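Local coordinates for protein ADP-ribosylating toxin CARDS (Mycoplasma pneumoniae, PDB 4TLV) that transfers ADP-ribose from NAD(+) to target proteins and provokes vacuolization in mammalian cells, serving as the main virulence factor of this bacterium, at residues I83-H88 and T190-Q195; Y90-T95 and E134-G139; F391-S396 and S413-L418. One frame throughout, in Å; residues are numbered along the deposited sequence.

Contact 1 of 3, residues I83-H88 and T190-Q195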
loop_
_atom_site.group_PDB
_atom_site.type_symbol
_atom_site.label_atom_id
_atom_site.label_comp_id
_atom_site.label_asym_id
_atom_site.label_seq_id
_atom_site.Cartn_x
_atom_site.Cartn_y
_atom_site.Cartn_z
ATOM N N ILE A 83 13.506 -14.077 -0.510
ATOM C CA ILE A 83 13.001 -15.352 -0.997
ATOM C C ILE A 83 12.548 -15.211 -2.451
ATOM O O ILE A 83 11.694 -14.375 -2.750
ATOM C CB ILE A 83 11.772 -15.796 -0.152
ATOM C CG1 ILE A 83 12.111 -15.840 1.347
ATOM C CG2 ILE A 83 11.193 -17.117 -0.656
ATOM C CD1 ILE A 83 10.874 -15.862 2.270
ATOM N N ARG A 84 13.110 -16.026 -3.346
ATOM C CA ARG A 84 12.705 -16.000 -4.744
ATOM C C ARG A 84 11.297 -16.557 -4.833
ATOM O O ARG A 84 11.027 -17.648 -4.342
ATOM C CB ARG A 84 13.656 -16.820 -5.645
ATOM C CG ARG A 84 13.247 -16.883 -7.117
ATOM C CD ARG A 84 14.255 -17.708 -7.986
ATOM N NE ARG A 84 14.723 -18.899 -7.274
ATOM C CZ ARG A 84 14.010 -20.011 -7.115
ATOM N NH1 ARG A 84 12.791 -20.116 -7.650
ATOM N NH2 ARG A 84 14.513 -21.019 -6.410
ATOM N N ALA A 85 10.410 -15.801 -5.470
ATOM C CA ALA A 85 9.017 -16.217 -5.636
ATOM C C ALA A 85 8.838 -17.107 -6.867
ATOM O O ALA A 85 9.574 -16.985 -7.837
ATOM C CB ALA A 85 8.125 -15.001 -5.748
ATOM N N ASP A 86 7.852 -17.999 -6.815
ATOM C CA ASP A 86 7.558 -18.884 -7.942
ATOM C C ASP A 86 6.036 -19.075 -8.020
ATOM O O ASP A 86 5.304 -18.368 -7.338
ATOM C CB ASP A 86 8.323 -20.221 -7.831
ATOM C CG ASP A 86 7.961 -21.017 -6.563
ATOM O OD1 ASP A 86 6.806 -20.922 -6.106
ATOM O OD2 ASP A 86 8.824 -21.774 -6.045
ATOM N N GLN A 87 5.566 -20.008 -8.845
ATOM C CA GLN A 87 4.126 -20.133 -9.129
ATOM C C GLN A 87 3.267 -20.504 -7.913
ATOM O O GLN A 87 2.038 -20.413 -7.981
ATOM C CB GLN A 87 3.878 -21.148 -10.262
ATOM C CG GLN A 87 4.126 -22.582 -9.793
ATOM C CD GLN A 87 3.895 -23.652 -10.867
ATOM O OE1 GLN A 87 3.851 -23.361 -12.069
ATOM N NE2 GLN A 87 3.752 -24.906 -10.425
ATOM N N HIS A 88 3.869 -20.924 -6.799
ATOM C CA HIS A 88 3.019 -21.159 -5.630
ATOM C C HIS A 88 2.940 -19.970 -4.652
ATOM O O HIS A 88 2.424 -20.103 -3.547
ATOM C CB HIS A 88 3.269 -22.532 -4.954
ATOM C CG HIS A 88 4.354 -22.553 -3.916
ATOM N ND1 HIS A 88 5.678 -22.305 -4.207
ATOM C CD2 HIS A 88 4.321 -22.916 -2.607
ATOM C CE1 HIS A 88 6.408 -22.462 -3.113
ATOM N NE2 HIS A 88 5.606 -22.832 -2.128
ATOM N N THR A 190 12.459 -17.600 -11.780
ATOM C CA THR A 190 11.009 -17.775 -11.699
ATOM C C THR A 190 10.356 -16.440 -11.359
ATOM O O THR A 190 11.043 -15.437 -11.171
ATOM C CB THR A 190 10.649 -18.807 -10.608
ATOM O OG1 THR A 190 11.258 -18.424 -9.368
ATOM C CG2 THR A 190 11.148 -20.190 -10.983
ATOM N N GLN A 191 9.029 -16.424 -11.271
ATOM C CA GLN A 191 8.318 -15.238 -10.814
ATOM C C GLN A 191 7.081 -15.669 -10.028
ATOM O O GLN A 191 6.604 -16.785 -10.194
ATOM C CB GLN A 191 7.886 -14.389 -12.003
ATOM C CG GLN A 191 6.870 -15.099 -12.887
ATOM C CD GLN A 191 6.234 -14.181 -13.915
ATOM O OE1 GLN A 191 7.066 -13.443 -14.642
ATOM N NE2 GLN A 191 5.002 -14.129 -14.050
ATOM N N ALA A 192 6.571 -14.789 -9.174
ATOM C CA ALA A 192 5.365 -15.096 -8.412
ATOM C C ALA A 192 4.214 -15.345 -9.383
ATOM O O ALA A 192 4.228 -14.848 -10.502
ATOM C CB ALA A 192 5.024 -13.959 -7.461
ATOM N N ASN A 193 3.220 -16.115 -8.953
ATOM C CA ASN A 193 2.042 -16.332 -9.782
ATOM C C ASN A 193 1.302 -15.007 -10.040
ATOM O O ASN A 193 1.024 -14.263 -9.099
ATOM C CB ASN A 193 1.098 -17.327 -9.096
ATOM C CG ASN A 193 0.196 -18.031 -10.095
ATOM O OD1 ASN A 193 -0.391 -17.386 -10.961
ATOM N ND2 ASN A 193 0.134 -19.358 -10.017
ATOM N N ASP A 194 0.983 -14.697 -11.297
ATOM C CA ASP A 194 0.266 -13.433 -11.565
ATOM C C ASP A 194 -1.250 -13.568 -11.498
ATOM O O ASP A 194 -1.973 -12.609 -11.769
ATOM C CB ASP A 194 0.698 -12.759 -12.890
ATOM C CG ASP A 194 0.384 -13.597 -14.134
ATOM O OD1 ASP A 194 -0.220 -14.685 -14.019
ATOM O OD2 ASP A 194 0.755 -13.153 -15.249
ATOM N N GLN A 195 -1.720 -14.755 -11.132
ATOM C CA GLN A 195 -3.159 -15.008 -11.017
ATOM C C GLN A 195 -3.658 -14.938 -9.583
ATOM O O GLN A 195 -2.912 -15.204 -8.646
ATOM C CB GLN A 195 -3.492 -16.397 -11.552
ATOM C CG GLN A 195 -2.740 -16.792 -12.786
ATOM C CD GLN A 195 -3.585 -16.677 -13.998
ATOM O OE1 GLN A 195 -4.174 -17.660 -14.445
ATOM N NE2 GLN A 195 -3.649 -15.479 -14.561
#
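Thr-190 meets the end of strand 76-84 through one hydroxyl that works in both directions, tying that strand to the loop after strand 168-181 within the mART domain. Its OG1 donates to the carbonyl O of Ala-85 at 2.7 Å and accepts from NH1 of Arg-84 at 2.9 Å. The hydroxyl lies at the edge of the guanidinium and in its plane, and the two side chains cross at about a right angle. Placed between its own backbone N and carbonyl carbon (chi1 54°), OG1 faces both partners at once. The other guanidinium nitrogens have weak bonds, NE to Tyr-185 OH and NH2 to the carbonyls of Gln-186 and Ala-144.

Farther along, CB of Ala-85 rests 3.7 Å from CB of Ala-192. Asp-86 O takes a weak bond from Asn-193 N, at 3.5 Å, and Ala-192 CA makes a CA-H...O contact with it. Gln-87 O is better served: ND2 of Asn-193 reaches one of its lone pairs at 3.0 Å, nearly straight at 163°. The same amide accepts Gln-195 N on OD1, closing an Asx turn.

Asp-86 OD1 binds His-88 twice, ND1 on its syn lone pair at 2.6 Å and the backbone N, in a second Asx turn, on the anti side; Asn-145 serves OD2. Because His-88 NE2 is bonded to Pro-140 O, both ring nitrogens appear to donate, consistent with an imidazolium beside Asp-86.

Contact 2 of 3, residues Y90-T95 and E134-G139. With ACT (acetate ion), chain N.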
loop_
_atom_site.group_PDB
_atom_site.type_symbol
_atom_site.label_atom_id
_atom_site.label_comp_id
_atom_site.label_asym_id
_atom_site.label_seq_id
_atom_site.Cartn_x
_atom_site.Cartn_y
_atom_site.Cartn_z
ATOM N N TYR A 90 1.210 -16.266 -4.171
ATOM C CA TYR A 90 0.025 -15.546 -4.628
ATOM C C TYR A 90 -0.169 -14.246 -3.879
ATOM O O TYR A 90 0.059 -14.183 -2.679
ATOM C CB TYR A 90 -1.221 -16.397 -4.351
ATOM C CG TYR A 90 -1.187 -17.697 -5.107
ATOM C CD1 TYR A 90 -0.553 -18.814 -4.574
ATOM C CD2 TYR A 90 -1.767 -17.798 -6.370
ATOM C CE1 TYR A 90 -0.486 -20.022 -5.292
ATOM C CE2 TYR A 90 -1.714 -18.994 -7.088
ATOM C CZ TYR A 90 -1.083 -20.096 -6.541
ATOM O OH TYR A 90 -1.049 -21.277 -7.251
ATOM N N ASN A 91 -0.656 -13.229 -4.574
ATOM C CA ASN A 91 -0.914 -11.940 -3.917
ATOM C C ASN A 91 -2.237 -11.905 -3.129
ATOM O O ASN A 91 -3.313 -12.184 -3.681
ATOM C CB ASN A 91 -0.887 -10.799 -4.940
ATOM C CG ASN A 91 -1.019 -9.439 -4.275
ATOM O OD1 ASN A 91 -2.103 -8.905 -4.180
ATOM N ND2 ASN A 91 0.100 -8.901 -3.767
ATOM N N ALA A 92 -2.162 -11.556 -1.843
ATOM C CA ALA A 92 -3.359 -11.565 -1.003
ATOM C C ALA A 92 -4.389 -10.552 -1.498
ATOM O O ALA A 92 -5.581 -10.881 -1.643
ATOM C CB ALA A 92 -3.001 -11.318 0.485
ATOM N N ARG A 93 -3.959 -9.318 -1.769
ATOM C CA ARG A 93 -4.935 -8.302 -2.211
ATOM C C ARG A 93 -5.654 -8.684 -3.525
ATOM O O ARG A 93 -6.881 -8.589 -3.611
ATOM C CB ARG A 93 -4.304 -6.897 -2.320
ATOM C CG ARG A 93 -4.252 -6.138 -0.962
ATOM C CD ARG A 93 -5.447 -5.165 -0.790
ATOM N NE ARG A 93 -5.331 -4.100 -1.773
ATOM C CZ ARG A 93 -6.139 -3.918 -2.811
ATOM N NH1 ARG A 93 -7.200 -4.697 -2.987
ATOM N NH2 ARG A 93 -5.883 -2.937 -3.671
ATOM N N ALA A 94 -4.897 -9.124 -4.530
ATOM C CA ALA A 94 -5.487 -9.465 -5.815
ATOM C C ALA A 94 -6.431 -10.660 -5.655
ATOM O O ALA A 94 -7.483 -10.740 -6.303
ATOM C CB ALA A 94 -4.388 -9.782 -6.844
ATOM N N THR A 95 -6.033 -11.603 -4.808
ATOM C CA THR A 95 -6.869 -12.761 -4.527
ATOM C C THR A 95 -8.215 -12.293 -3.960
ATOM O O THR A 95 -9.278 -12.773 -4.364
ATOM C CB THR A 95 -6.162 -13.754 -3.556
ATOM O OG1 THR A 95 -5.022 -14.325 -4.210
ATOM C CG2 THR A 95 -7.116 -14.891 -3.130
ATOM N N GLU A 134 1.166 -8.423 1.267
ATOM C CA GLU A 134 1.357 -9.867 1.472
ATOM C C GLU A 134 1.274 -10.702 0.202
ATOM O O GLU A 134 0.337 -10.584 -0.576
ATOM C CB GLU A 134 0.377 -10.456 2.508
ATOM C CG GLU A 134 0.569 -11.988 2.654
ATOM C CD GLU A 134 -0.250 -12.624 3.763
ATOM O OE1 GLU A 134 -1.120 -11.945 4.353
ATOM O OE2 GLU A 134 -0.017 -13.822 4.031
ATOM N N TRP A 135 2.281 -11.540 0.006
ATOM C CA TRP A 135 2.200 -12.647 -0.944
ATOM C C TRP A 135 2.244 -13.878 -0.050
ATOM O O TRP A 135 3.135 -14.001 0.798
ATOM C CB TRP A 135 3.405 -12.628 -1.887
ATOM C CG TRP A 135 3.306 -11.569 -2.944
ATOM C CD1 TRP A 135 3.561 -10.243 -2.801
ATOM C CD2 TRP A 135 2.904 -11.761 -4.309
ATOM N NE1 TRP A 135 3.348 -9.586 -3.995
ATOM C CE2 TRP A 135 2.949 -10.502 -4.934
ATOM C CE3 TRP A 135 2.521 -12.886 -5.063
ATOM C CZ2 TRP A 135 2.628 -10.324 -6.283
ATOM C CZ3 TRP A 135 2.189 -12.709 -6.388
ATOM C CH2 TRP A 135 2.250 -11.428 -6.993
ATOM N N PHE A 136 1.259 -14.754 -0.176
ATOM C CA PHE A 136 1.263 -15.963 0.629
ATOM C C PHE A 136 1.636 -17.140 -0.247
ATOM O O PHE A 136 1.369 -17.128 -1.454
ATOM C CB PHE A 136 -0.081 -16.184 1.340
ATOM C CG PHE A 136 -1.252 -16.434 0.412
ATOM C CD1 PHE A 136 -1.964 -15.370 -0.136
ATOM C CD2 PHE A 136 -1.667 -17.732 0.125
ATOM C CE1 PHE A 136 -3.052 -15.586 -0.970
ATOM C CE2 PHE A 136 -2.767 -17.953 -0.712
ATOM C CZ PHE A 136 -3.458 -16.870 -1.251
ATOM N N THR A 137 2.271 -18.149 0.348
ATOM C CA THR A 137 2.610 -19.349 -0.411
ATOM C C THR A 137 1.577 -20.411 -0.090
ATOM O O THR A 137 1.063 -20.481 1.038
ATOM C CB THR A 137 4.011 -19.875 -0.090
ATOM O OG1 THR A 137 4.058 -20.279 1.281
ATOM C CG2 THR A 137 5.055 -18.778 -0.328
ATOM N N ASP A 138 1.244 -21.202 -1.100
ATOM C CA ASP A 138 0.266 -22.264 -0.948
ATOM C C ASP A 138 1.115 -23.447 -0.519
ATOM O O ASP A 138 1.533 -24.270 -1.343
ATOM C CB ASP A 138 -0.431 -22.508 -2.291
ATOM C CG ASP A 138 -1.657 -23.394 -2.178
ATOM O OD1 ASP A 138 -1.938 -23.914 -1.068
ATOM O OD2 ASP A 138 -2.343 -23.566 -3.208
ATOM N N GLY A 139 1.440 -23.476 0.767
ATOM C CA GLY A 139 2.283 -24.522 1.331
ATOM C C GLY A 139 3.720 -24.137 1.639
ATOM O O GLY A 139 4.096 -22.960 1.575
HETATM C C ACT N . -8.716 -2.455 -6.332
HETATM O O ACT N . -7.982 -3.073 -5.531
HETATM O OXT ACT N . -9.738 -3.060 -6.746
HETATM C CH3 ACT N . -8.368 -1.065 -6.771
HETATM O O HOH W 1 -1.468 -8.295 -0.714
#
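Tyr-90 and Phe-136 pair across two antiparallel strands of the small three-stranded sheet in the mono-ADP-ribosyltransferase domain, where the edge strand 89-91 runs straight into helix 92-104.

Backbone bonds set the register. Tyr-90 and Phe-136 form a hydrogen-bonded pair, with Tyr-90 N 2.9 Å from Phe-136 O and a return bond from Phe-136 N to Tyr-90 O. Asn-91 and Trp-135 follow as a non-hydrogen-bonded pair, and Ala-92 N then reaches Glu-134 O at 3.0 Å. That carbonyl also receives water 1, which accepts from Arg-93 N and so bridges the first turn of the helix to the strand.

Ring contacts occupy both faces of the sheet. On one, CB of Asn-91 lies over the six-membered ring of Trp-135, 3.6 Å from its centroid and nearly on the ring normal, while ND2 hangs over the same indole nearer the rim. NE1 of the indole is bonded to Glu-54. On the other, CB of Tyr-90 packs over the Phe-136 ring, 4.1 Å from its centroid, and Ala-92 CA and Thr-95 OG1 approach that ring at its edge. Trp-197 meets both the Tyr-90 and Phe-136 rings edge-to-face.

Capping and charge finish the junction. With CG anti to its backbone N (chi1 -175°), Asn-91 serves as N-cap, its OD1 accepting Ala-94 N at 2.8 Å. Asn-91 O takes Thr-95 N and OG1 from opposite faces of its plane. Arg-93 is shared by Glu-97 and O of the C-terminal residue Phe-591, and both NH1 and NH2 grip one oxygen of an acetate ion, probably from the crystallisation liquor, with NH2 at 2.8 Å from acetate O.

Contact 3 of 3, residues F391-S396 and S413-L418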
loop_
_atom_site.group_PDB
_atom_site.type_symbol
_atom_site.label_atom_id
_atom_site.label_comp_id
_atom_site.label_asym_id
_atom_site.label_seq_id
_atom_site.Cartn_x
_atom_site.Cartn_y
_atom_site.Cartn_z
ATOM N N PHE A 391 17.994 16.562 -0.362
ATOM C CA PHE A 391 19.015 17.600 -0.547
ATOM C C PHE A 391 18.382 18.987 -0.690
ATOM O O PHE A 391 17.233 19.116 -1.111
ATOM C CB PHE A 391 19.851 17.309 -1.804
ATOM C CG PHE A 391 20.845 16.202 -1.643
ATOM C CD1 PHE A 391 20.448 14.869 -1.734
ATOM C CD2 PHE A 391 22.190 16.486 -1.421
ATOM C CE1 PHE A 391 21.370 13.842 -1.584
ATOM C CE2 PHE A 391 23.125 15.459 -1.268
ATOM C CZ PHE A 391 22.720 14.136 -1.353
ATOM N N TRP A 392 19.134 20.025 -0.333
ATOM C CA TRP A 392 18.769 21.388 -0.715
ATOM C C TRP A 392 19.976 22.055 -1.368
ATOM O O TRP A 392 21.105 21.590 -1.221
ATOM C CB TRP A 392 18.282 22.216 0.475
ATOM C CG TRP A 392 19.377 22.691 1.400
ATOM C CD1 TRP A 392 20.231 21.917 2.123
ATOM C CD2 TRP A 392 19.722 24.054 1.698
ATOM N NE1 TRP A 392 21.083 22.706 2.858
ATOM C CE2 TRP A 392 20.796 24.022 2.608
ATOM C CE3 TRP A 392 19.229 25.292 1.277
ATOM C CZ2 TRP A 392 21.386 25.183 3.114
ATOM C CZ3 TRP A 392 19.813 26.448 1.786
ATOM C CH2 TRP A 392 20.882 26.382 2.692
ATOM N N ASN A 393 19.717 23.131 -2.099
ATOM C CA ASN A 393 20.773 23.906 -2.727
ATOM C C ASN A 393 21.268 24.979 -1.770
ATOM O O ASN A 393 20.569 25.962 -1.513
ATOM C CB ASN A 393 20.257 24.540 -4.018
ATOM C CG ASN A 393 21.349 25.252 -4.786
ATOM O OD1 ASN A 393 22.224 25.895 -4.196
ATOM N ND2 ASN A 393 21.308 25.143 -6.109
ATOM N N THR A 394 22.468 24.772 -1.233
ATOM C CA THR A 394 23.035 25.649 -0.207
ATOM C C THR A 394 23.188 27.091 -0.675
ATOM O O THR A 394 23.259 28.013 0.139
ATOM C CB THR A 394 24.408 25.147 0.264
ATOM O OG1 THR A 394 25.280 25.028 -0.870
ATOM C CG2 THR A 394 24.276 23.790 0.953
ATOM N N LYS A 395 23.226 27.288 -1.990
ATOM C CA LYS A 395 23.371 28.629 -2.538
ATOM C C LYS A 395 22.034 29.319 -2.823
ATOM O O LYS A 395 21.998 30.529 -3.041
ATOM C CB LYS A 395 24.247 28.606 -3.789
ATOM C CG LYS A 395 25.731 28.417 -3.497
ATOM C CD LYS A 395 26.550 28.400 -4.779
ATOM C CE LYS A 395 28.035 28.602 -4.499
ATOM N NZ LYS A 395 28.544 27.632 -3.489
ATOM N N SER A 396 20.935 28.566 -2.812
ATOM C CA SER A 396 19.630 29.166 -3.078
ATOM C C SER A 396 19.322 30.247 -2.048
ATOM O O SER A 396 19.682 30.121 -0.875
ATOM C CB SER A 396 18.513 28.112 -3.090
ATOM O OG SER A 396 18.298 27.561 -1.800
ATOM N N SER A 413 26.548 20.209 -7.702
ATOM C CA SER A 413 27.540 21.066 -7.050
ATOM C C SER A 413 27.136 21.646 -5.691
ATOM O O SER A 413 27.730 21.326 -4.659
ATOM C CB SER A 413 27.948 22.212 -7.991
ATOM O OG SER A 413 28.440 21.720 -9.231
ATOM N N ASP A 414 26.137 22.512 -5.702
ATOM C CA ASP A 414 25.814 23.304 -4.526
ATOM C C ASP A 414 24.855 22.592 -3.570
ATOM O O ASP A 414 24.359 23.202 -2.623
ATOM C CB ASP A 414 25.206 24.644 -4.957
ATOM C CG ASP A 414 26.078 25.392 -5.961
ATOM O OD1 ASP A 414 27.284 25.572 -5.690
ATOM O OD2 ASP A 414 25.549 25.810 -7.016
ATOM N N LEU A 415 24.585 21.315 -3.814
ATOM C CA LEU A 415 23.589 20.603 -3.013
ATOM C C LEU A 415 24.222 19.909 -1.811
ATOM O O LEU A 415 25.349 19.418 -1.885
ATOM C CB LEU A 415 22.837 19.573 -3.862
ATOM C CG LEU A 415 22.015 20.059 -5.063
ATOM C CD1 LEU A 415 21.174 18.927 -5.645
ATOM C CD2 LEU A 415 21.126 21.208 -4.685
ATOM N N GLU A 416 23.497 19.862 -0.701
ATOM C CA GLU A 416 23.960 19.091 0.441
ATOM C C GLU A 416 22.803 18.315 1.046
ATOM O O GLU A 416 21.658 18.765 1.000
ATOM C CB GLU A 416 24.584 19.989 1.500
ATOM C CG GLU A 416 23.574 20.638 2.411
ATOM C CD GLU A 416 24.216 21.284 3.611
ATOM O OE1 GLU A 416 25.394 20.975 3.896
ATOM O OE2 GLU A 416 23.542 22.096 4.272
ATOM N N GLU A 417 23.111 17.164 1.626
ATOM C CA GLU A 417 22.077 16.301 2.171
ATOM C C GLU A 417 21.462 16.862 3.450
ATOM O O GLU A 417 22.136 17.484 4.266
ATOM C CB GLU A 417 22.591 14.873 2.399
ATOM C CG GLU A 417 21.468 13.902 2.823
ATOM C CD GLU A 417 21.960 12.529 3.273
ATOM O OE1 GLU A 417 23.180 12.247 3.172
ATOM O OE2 GLU A 417 21.110 11.725 3.725
ATOM N N LEU A 418 20.162 16.638 3.589
ATOM C CA LEU A 418 19.397 17.001 4.768
ATOM C C LEU A 418 18.952 15.719 5.438
ATOM O O LEU A 418 18.491 14.792 4.773
ATOM C CB LEU A 418 18.146 17.756 4.356
ATOM C CG LEU A 418 18.336 19.091 3.653
ATOM C CD1 LEU A 418 17.072 19.438 2.905
ATOM C CD2 LEU A 418 18.671 20.139 4.694
#
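Trp-392 and Glu-416 lie side by side, pointing the same way, in the tightly packed half of this strand pair. NE1 of the indole donates to the anti lone pair of Glu-416 OE2 at 2.9 Å, with the oxygen close to the ring plane. This buried carboxylate has further partners: Thr-284 OG1 at OE2 and Lys-283 N at OE1. The Leu-418 and Trp-392 side chains cross at about a right angle, CD2 of Leu-418 3.5 Å from CD1 of Trp-392, and Phe-288 and His-401 meet the same indole edge-to-face. On the other side of the sheet Phe-391 lies against Glu-417, whose CB sits over the ring face, 4.0 Å from the centroid; the carboxylate of Glu-417 leads away to a salt bridge with Arg-377.

Strands 388-393 and 415-421 belong to the beta-trefoil of the D2 domain, and their antiparallel pairing is carried by Trp-392 and Glu-416, a hydrogen-bonded pair with backbone bonds in both directions. Asn-393 opposite Leu-415 is the last bridge; there CB of Asn-393 touches CD2 of Leu-415 at 3.5 Å.

Beyond it a type I turn from Asn-393 to Ser-396 takes over, and the packing gives way to polar contacts. The turn carries an Asx turn, with Lys-395 N bonded to Asn-393 OD1. Asp-414 O is held twice, by Thr-394 N at 2.8 Å and by Thr-394 OG1 at 2.7 Å, from opposite faces of its plane. At the solvent side, the exposed Lys-395 crosses Asp-414 at about a right angle, its CD and CE near OD1. A bend at its last torsion (chi4 53°) brings NZ round to a salt bridge whose hydrogen bond is weak, NZ of Lys-395 3.3 Å from OD1 of Asp-414.

In the fold
From the N terminus, strand 76-84 opens contact 1, and the chain goes straight on through strand 89-91 into contact 2. Contact 2 closes first, at strand 134-138; contact 1 closes only at the loop 190-195, so one chain loop encloses the other. The two touch directly: His-88 O probably bonds to Asp-138 N, and Trp-135 packs on Ala-192 and Asn-193. Together they join the five-stranded sheet, the three-stranded sheet and the loop after strand 168-181 within the mART domain. Contact 3 comes later in series, closing a short loop in D2, with its centre about 42 Å from that of contact 1 and no touch to either.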